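Local coordinates for apical membrane antigen 1-like protein, soluble form (Toxoplasma gondii, PDB 3ZLE) that probably takes part in host cell invasion as the sporozoite paralogue of AMA1, here seen as part of its ectodomain, at residues A115-A120 with G209-W214; Y127-I132 with S203-E208. All coordinates share one frame; numbering follows the deposited sequence.

Contact 1 of 2, residues A115-A120 with G209-W214; sequences AGPKTA and GNPDAW
Asp212 OD1 takes two hydrogen bonds from Thr119, one from the hydroxyl OG1 at 2.7 Å and one from the backbone N of the same residue at 3.0 Å. Thr119 is the N-cap of helix 120-129, so the aspartate of loop 209-214 is fastened to the residue that starts this helix, within the AMA1 family region, which is assigned to the PAN clan. Both donors reach OD1 from the same face of the carboxylate plane: the hydroxyl comes on the anti side, 30° out of plane, while the amide N stands higher above the plane, and its bond is more bent than the one from Lys118 N. The other oxygen is held differently. Lys118 N gives its hydrogen to the syn lone pair of Asp212 OD2 at 2.7 Å, and the carboxylate is thereby pinned at both oxygens, which should fix its rotation.

Two successive backbone amides and a hydroxyl thus gather on one carboxylate, a setting that would be expected to favour its negative charge. Thr119 OG1 sits between its own backbone N and carbonyl carbon (chi1 71°), and from there it serves three partners: it donates to Asp212, accepts from Gly122 N in the first turn of the helix, and accepts from the indole of Trp214.

Asp212 is the third residue of a type I turn from Asn210 to Ala213. It is reinforced by an Asx turn in which Asp212 N donates to Asn210 OD1 at 3.1 Å. Beside the polar cluster the rings of Pro117 and Pro211 cross at about a right angle, CG to CG at 4.1 Å, and Pro117 also rests on Leu112 and Leu126. At the far end, Trp214 NE1 points almost straight at Thr119 OG1, 3.0 Å away and only 5° out of the indole plane.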
ATOM      1  N   ALA A 115     -20.221  17.821   8.911  1.00 31.84           N
ATOM      2  CA  ALA A 115     -20.171  16.402   9.263  1.00 30.71           C
ATOM      3  C   ALA A 115     -19.228  15.596   8.345  1.00 25.42           C
ATOM      4  O   ALA A 115     -19.238  14.393   8.376  1.00 27.31           O
ATOM      5  CB  ALA A 115     -21.583  15.801   9.218  1.00 30.64           C
ATOM      6  N   GLY A 116     -18.417  16.273   7.535  1.00 22.46           N
ATOM      7  CA  GLY A 116     -17.487  15.584   6.657  1.00 21.69           C
ATOM      8  C   GLY A 116     -16.435  14.828   7.413  1.00 20.61           C
ATOM      9  O   GLY A 116     -16.336  14.962   8.614  1.00 24.18           O
ATOM     10  N   PRO A 117     -15.575  14.104   6.699  1.00 20.46           N
ATOM     11  CA  PRO A 117     -14.610  13.231   7.329  1.00 23.42           C
ATOM     12  C   PRO A 117     -13.585  13.988   8.170  1.00 21.68           C
ATOM     13  O   PRO A 117     -13.236  15.104   7.849  1.00 21.43           O
ATOM     14  CB  PRO A 117     -13.942  12.512   6.135  1.00 21.96           C
ATOM     15  CG  PRO A 117     -14.905  12.699   4.995  1.00 21.15           C
ATOM     16  CD  PRO A 117     -15.489  14.061   5.233  1.00 22.02           C
ATOM     17  N   LYS A 118     -13.167  13.374   9.272  1.00 23.32           N
ATOM     18  CA  LYS A 118     -12.222  13.968  10.179  1.00 24.89           C
ATOM     19  C   LYS A 118     -10.745  13.701   9.833  1.00 29.81           C
ATOM     20  O   LYS A 118      -9.891  14.313  10.429  1.00 30.68           O
ATOM     21  CB  LYS A 118     -12.501  13.544  11.632  1.00 31.50           C
ATOM     22  CG  LYS A 118     -13.997  13.485  11.998  1.00 31.05           C
ATOM     23  CD  LYS A 118     -14.526  14.873  12.361  1.00 38.60           C
ATOM     24  CE  LYS A 118     -15.770  15.238  11.563  1.00 55.56           C
ATOM     25  NZ  LYS A 118     -16.931  14.312  11.742  1.00 45.69           N
ATOM     26  N   THR A 119     -10.457  12.919   8.788  1.00 25.54           N
ATOM     27  CA  THR A 119      -9.066  12.710   8.350  1.00 21.81           C
ATOM     28  C   THR A 119      -8.864  13.194   6.944  1.00 21.69           C
ATOM     29  O   THR A 119      -9.726  13.010   6.065  1.00 23.23           O
ATOM     30  CB  THR A 119      -8.658  11.191   8.423  1.00 19.26           C
ATOM     31  OG1 THR A 119      -9.342  10.455   7.375  1.00 21.63           O
ATOM     32  CG2 THR A 119      -9.061  10.640   9.757  1.00 17.47           C
ATOM     33  N   ALA A 120      -7.681  13.726   6.677  1.00 24.57           N
ATOM     34  CA  ALA A 120      -7.388  14.253   5.340  1.00 20.30           C
ATOM     35  C   ALA A 120      -7.519  13.130   4.312  1.00 22.37           C
ATOM     36  O   ALA A 120      -8.099  13.325   3.233  1.00 27.74           O
ATOM     37  CB  ALA A 120      -6.008  14.871   5.295  1.00 18.68           C
ATOM     38  N   GLY A 209     -18.571   3.688   3.122  1.00 36.11           N
ATOM     39  CA  GLY A 209     -18.900   3.419   4.512  1.00 27.43           C
ATOM     40  C   GLY A 209     -18.378   4.555   5.364  1.00 31.22           C
ATOM     41  O   GLY A 209     -18.836   5.695   5.228  1.00 27.15           O
ATOM     42  N   ASN A 210     -17.436   4.261   6.244  1.00 24.20           N
ATOM     43  CA  ASN A 210     -16.815   5.305   7.016  1.00 23.16           C
ATOM     44  C   ASN A 210     -15.430   5.619   6.445  1.00 22.25           C
ATOM     45  O   ASN A 210     -14.514   4.819   6.583  1.00 25.41           O
ATOM     46  CB  ASN A 210     -16.657   4.865   8.454  1.00 20.75           C
ATOM     47  CG  ASN A 210     -15.821   5.841   9.279  1.00 25.62           C
ATOM     48  OD1 ASN A 210     -15.708   7.039   8.981  1.00 28.94           O
ATOM     49  ND2 ASN A 210     -15.231   5.326  10.313  1.00 24.38           N
ATOM     50  N   PRO A 211     -15.283   6.803   5.869  1.00 17.84           N
ATOM     51  CA  PRO A 211     -14.070   7.170   5.106  1.00 18.50           C
ATOM     52  C   PRO A 211     -12.856   7.253   6.024  1.00 17.55           C
ATOM     53  O   PRO A 211     -11.740   7.242   5.565  1.00 16.94           O
ATOM     54  CB  PRO A 211     -14.408   8.560   4.535  1.00 17.14           C
ATOM     55  CG  PRO A 211     -15.929   8.702   4.681  1.00 22.35           C
ATOM     56  CD  PRO A 211     -16.308   7.879   5.874  1.00 18.95           C
ATOM     57  N   ASP A 212     -13.107   7.386   7.309  1.00 16.48           N
ATOM     58  CA  ASP A 212     -12.043   7.598   8.313  1.00 17.66           C
ATOM     59  C   ASP A 212     -11.593   6.268   8.900  1.00 20.55           C
ATOM     60  O   ASP A 212     -10.647   6.226   9.690  1.00 23.45           O
ATOM     61  CB  ASP A 212     -12.581   8.533   9.424  1.00 21.03           C
ATOM     62  CG  ASP A 212     -12.720   9.948   8.962  1.00 23.36           C
ATOM     63  OD1 ASP A 212     -11.948  10.382   8.060  1.00 21.04           O
ATOM     64  OD2 ASP A 212     -13.540  10.688   9.552  1.00 23.85           O
ATOM     65  N   ALA A 213     -12.237   5.148   8.501  1.00 17.76           N
ATOM     66  CA  ALA A 213     -11.970   3.872   9.196  1.00 17.53           C
ATOM     67  C   ALA A 213     -10.527   3.426   9.090  1.00 16.62           C
ATOM     68  O   ALA A 213     -10.060   2.675   9.962  1.00 22.47           O
ATOM     69  CB  ALA A 213     -12.904   2.740   8.690  1.00 13.59           C
ATOM     70  N   TRP A 214      -9.915   3.653   7.934  1.00 16.52           N
ATOM     71  CA  TRP A 214      -8.509   3.266   7.702  1.00 17.57           C
ATOM     72  C   TRP A 214      -7.650   3.510   8.937  1.00 19.10           C
ATOM     73  O   TRP A 214      -6.779   2.726   9.218  1.00 25.22           O
ATOM     74  CB  TRP A 214      -7.882   4.039   6.500  1.00 16.67           C
ATOM     75  CG  TRP A 214      -7.732   5.509   6.764  1.00 18.80           C
ATOM     76  CD1 TRP A 214      -8.696   6.492   6.575  1.00 21.01           C
ATOM     77  CD2 TRP A 214      -6.580   6.183   7.365  1.00 18.76           C
ATOM     78  NE1 TRP A 214      -8.186   7.742   6.985  1.00 18.90           N
ATOM     79  CE2 TRP A 214      -6.920   7.558   7.509  1.00 19.97           C
ATOM     80  CE3 TRP A 214      -5.306   5.752   7.771  1.00 21.62           C
ATOM     81  CZ2 TRP A 214      -6.032   8.490   8.048  1.00 19.79           C
ATOM     82  CZ3 TRP A 214      -4.429   6.655   8.305  1.00 26.36           C
ATOM     83  CH2 TRP A 214      -4.796   8.025   8.467  1.00 27.67           C
TER

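Contact 2 of 2, residues Y127-I132 with S203-E208; sequences YAYSTI and SAFVAE
Tyr129 lies across the short 3-10 segment 204-207 and touches Ala204, Phe205, Ala207 and the following Glu208. Its CB packs on Ala207 CB at 4.0 Å, and CD1 comes to 3.3 Å from the carbonyl O of Ala204, which approaches the ring obliquely. Farther out, the edge of the tyrosine is turned toward the face of Phe205 in an offset edge-to-face pair: the centroids are 5.8 Å apart and the planes stand at 90°. Tyr129 CE1 lies 3.8 Å from both CD1 and CE1 of Phe205. The phenol ends at Glu208, where OH donates to OE2 at 2.8 Å on the anti lone pair of the carboxylate, whose plane is 81° from that of the ring.

The rotamer of Tyr129 and the extended chain of Glu208 bring the two ends together. Tyr129 has CG anti to its backbone N (chi1 -173°), which carries the ring away from the helix and over the segment, and Glu208 reaches out to meet its hydroxyl. Beside the tyrosine, the methyls of Ala128 and Ala204 meet at 4.1 Å; with Ala207 they are small enough for the backbones to come close.

In the second shell, Ser203 OG accepts from Phe205 N, an ST turn that starts the 3-10 segment, and is itself linked to Gly48 O. Lys145 makes a cation-pi contact with Tyr129 and Arg38 makes one with Phe205; Arg38 also has a long, weak ion pair with Glu208. Past Tyr129, where the chain leaves the helix, Thr131 OG1 hydrogen-bonds to Tyr127 O. The result is the docking of the C-terminal turn of helix 120-129 on a 3-10 segment that follows strand 199-202, an aromatic pair crossing between them.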
ATOM      1  N   TYR A 127     -13.794  12.694  -1.714  1.00 22.36           N
ATOM      2  CA  TYR A 127     -13.835  13.679  -2.781  1.00 21.29           C
ATOM      3  C   TYR A 127     -13.713  12.974  -4.117  1.00 18.41           C
ATOM      4  O   TYR A 127     -14.405  13.314  -5.048  1.00 30.84           O
ATOM      5  CB  TYR A 127     -12.698  14.677  -2.629  1.00 20.26           C
ATOM      6  CG  TYR A 127     -12.628  15.729  -3.672  1.00 23.11           C
ATOM      7  CD1 TYR A 127     -13.660  16.642  -3.835  1.00 24.06           C
ATOM      8  CD2 TYR A 127     -11.503  15.862  -4.479  1.00 25.89           C
ATOM      9  CE1 TYR A 127     -13.578  17.640  -4.776  1.00 28.82           C
ATOM     10  CE2 TYR A 127     -11.384  16.921  -5.370  1.00 25.00           C
ATOM     11  CZ  TYR A 127     -12.429  17.781  -5.542  1.00 29.62           C
ATOM     12  OH  TYR A 127     -12.351  18.805  -6.488  1.00 32.88           O
ATOM     13  N   ALA A 128     -12.855  11.984  -4.183  1.00 18.84           N
ATOM     14  CA  ALA A 128     -12.735  11.128  -5.372  1.00 20.13           C
ATOM     15  C   ALA A 128     -14.040  10.348  -5.578  1.00 23.15           C
ATOM     16  O   ALA A 128     -14.538  10.267  -6.689  1.00 21.30           O
ATOM     17  CB  ALA A 128     -11.605  10.163  -5.203  1.00 18.52           C
ATOM     18  N   TYR A 129     -14.561   9.774  -4.499  1.00 24.04           N
ATOM     19  CA  TYR A 129     -15.710   8.861  -4.569  1.00 30.26           C
ATOM     20  C   TYR A 129     -16.933   9.619  -5.112  1.00 34.53           C
ATOM     21  O   TYR A 129     -17.646   9.097  -5.948  1.00 30.91           O
ATOM     22  CB  TYR A 129     -16.005   8.317  -3.191  1.00 27.57           C
ATOM     23  CG  TYR A 129     -17.040   7.241  -3.129  1.00 37.46           C
ATOM     24  CD1 TYR A 129     -16.680   5.924  -3.262  1.00 39.23           C
ATOM     25  CD2 TYR A 129     -18.371   7.527  -2.771  1.00 34.46           C
ATOM     26  CE1 TYR A 129     -17.612   4.908  -3.153  1.00 35.29           C
ATOM     27  CE2 TYR A 129     -19.294   6.508  -2.605  1.00 31.09           C
ATOM     28  CZ  TYR A 129     -18.904   5.196  -2.809  1.00 36.07           C
ATOM     29  OH  TYR A 129     -19.784   4.142  -2.652  1.00 29.68           O
ATOM     30  N   SER A 130     -17.011  10.911  -4.777  1.00 32.66           N
ATOM     31  CA  SER A 130     -18.052  11.795  -5.239  1.00 29.52           C
ATOM     32  C   SER A 130     -17.822  12.366  -6.625  1.00 30.22           C
ATOM     33  O   SER A 130     -18.684  13.064  -7.141  1.00 32.34           O
ATOM     34  CB  SER A 130     -18.176  12.987  -4.298  1.00 30.68           C
ATOM     35  OG  SER A 130     -18.302  12.552  -2.973  1.00 33.45           O
ATOM     36  N   THR A 131     -16.598  12.289  -7.122  1.00 30.98           N
ATOM     37  CA  THR A 131     -16.333  12.935  -8.402  1.00 31.55           C
ATOM     38  C   THR A 131     -16.978  12.137  -9.489  1.00 31.70           C
ATOM     39  O   THR A 131     -16.721  10.946  -9.625  1.00 35.54           O
ATOM     40  CB  THR A 131     -14.848  13.094  -8.697  1.00 30.90           C
ATOM     41  OG1 THR A 131     -14.294  14.045  -7.793  1.00 42.76           O
ATOM     42  CG2 THR A 131     -14.657  13.597 -10.106  1.00 26.04           C
ATOM     43  N   ILE A 132     -17.858  12.781 -10.239  1.00 34.76           N
ATOM     44  CA  ILE A 132     -18.434  12.156 -11.429  1.00 37.09           C
ATOM     45  C   ILE A 132     -17.404  12.037 -12.547  1.00 36.22           C
ATOM     46  O   ILE A 132     -16.966  13.040 -13.138  1.00 37.22           O
ATOM     47  CB  ILE A 132     -19.706  12.885 -11.912  1.00 46.07           C
ATOM     48  CG1 ILE A 132     -20.818  12.756 -10.865  1.00 41.34           C
ATOM     49  CG2 ILE A 132     -20.161  12.353 -13.274  1.00 38.68           C
ATOM     50  CD1 ILE A 132     -21.246  14.076 -10.265  1.00 56.85           C
ATOM     51  N   SER A 203      -7.662   3.896  -3.577  1.00 21.95           N
ATOM     52  CA  SER A 203      -8.871   3.802  -4.397  1.00 22.51           C
ATOM     53  C   SER A 203      -9.941   4.662  -3.773  1.00 24.24           C
ATOM     54  O   SER A 203      -9.881   4.976  -2.595  1.00 26.76           O
ATOM     55  CB  SER A 203      -9.381   2.353  -4.419  1.00 20.86           C
ATOM     56  OG  SER A 203     -10.406   2.214  -3.465  1.00 24.06           O
ATOM     57  N   ALA A 204     -11.004   4.925  -4.522  1.00 24.25           N
ATOM     58  CA  ALA A 204     -12.011   5.835  -4.015  1.00 19.96           C
ATOM     59  C   ALA A 204     -12.816   5.095  -2.962  1.00 21.25           C
ATOM     60  O   ALA A 204     -13.545   5.691  -2.188  1.00 21.20           O
ATOM     61  CB  ALA A 204     -12.912   6.318  -5.143  1.00 22.66           C
ATOM     62  N   PHE A 205     -12.611   3.779  -2.878  1.00 21.34           N
ATOM     63  CA  PHE A 205     -13.431   2.985  -2.015  1.00 22.08           C
ATOM     64  C   PHE A 205     -12.952   2.981  -0.575  1.00 22.22           C
ATOM     65  O   PHE A 205     -13.713   2.639   0.346  1.00 23.10           O
ATOM     66  CB  PHE A 205     -13.612   1.562  -2.589  1.00 23.40           C
ATOM     67  CG  PHE A 205     -14.411   1.537  -3.881  1.00 25.72           C
ATOM     68  CD1 PHE A 205     -15.801   1.613  -3.852  1.00 26.19           C
ATOM     69  CD2 PHE A 205     -13.768   1.668  -5.104  1.00 23.91           C
ATOM     70  CE1 PHE A 205     -16.536   1.759  -5.021  1.00 22.54           C
ATOM     71  CE2 PHE A 205     -14.498   1.705  -6.292  1.00 28.52           C
ATOM     72  CZ  PHE A 205     -15.887   1.761  -6.239  1.00 23.74           C
ATOM     73  N   VAL A 206     -11.781   3.584  -0.356  1.00 25.01           N
ATOM     74  CA  VAL A 206     -11.392   3.993   0.990  1.00 21.70           C
ATOM     75  C   VAL A 206     -12.540   4.783   1.561  1.00 20.77           C
ATOM     76  O   VAL A 206     -12.795   4.697   2.708  1.00 24.70           O
ATOM     77  CB  VAL A 206     -10.068   4.836   0.973  1.00 28.85           C
ATOM     78  CG1 VAL A 206      -9.748   5.437   2.348  1.00 20.64           C
ATOM     79  CG2 VAL A 206      -8.920   3.977   0.537  1.00 18.28           C
ATOM     80  N   ALA A 207     -13.262   5.546   0.751  1.00 23.67           N
ATOM     81  CA  ALA A 207     -14.282   6.401   1.331  1.00 30.95           C
ATOM     82  C   ALA A 207     -15.576   5.688   1.735  1.00 31.07           C
ATOM     83  O   ALA A 207     -16.383   6.237   2.488  1.00 30.36           O
ATOM     84  CB  ALA A 207     -14.583   7.591   0.436  1.00 29.84           C
ATOM     85  N   GLU A 208     -15.722   4.443   1.298  1.00 35.11           N
ATOM     86  CA  GLU A 208     -17.016   3.774   1.264  1.00 32.98           C
ATOM     87  C   GLU A 208     -17.390   3.310   2.649  1.00 33.51           C
ATOM     88  O   GLU A 208     -16.642   2.620   3.284  1.00 30.27           O
ATOM     89  CB  GLU A 208     -16.967   2.566   0.331  1.00 38.49           C
ATOM     90  CG  GLU A 208     -18.341   2.081  -0.068  1.00 44.14           C
ATOM     91  CD  GLU A 208     -18.326   1.172  -1.272  1.00 50.43           C
ATOM     92  OE1 GLU A 208     -17.788   0.043  -1.164  1.00 51.41           O
ATOM     93  OE2 GLU A 208     -18.956   1.543  -2.289  1.00 45.46           O
TER

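Overall arrangement
The two contacts lie about 11 Å apart, centre to centre, on the same side of the chain's centre, and both use the continuous run 203-214. Contact 1 holds the loop and N-cap leading into helix 120-129, contact 2 its last turn. The segments come in the order 115-120, 127-132, 203-208, 209-214, so the two contacts are nested. Between the inner segments come strands 148-151, 156-159, 187-191 and 199-202, three of them from the five-stranded antiparallel sheet. The connection from strand 199-202 to helix 214-217 is therefore secured at both ends of one helix, mainly by hydrogen bonds at the surface in contact 1 and mainly by buried alanine and aromatic packing in contact 2.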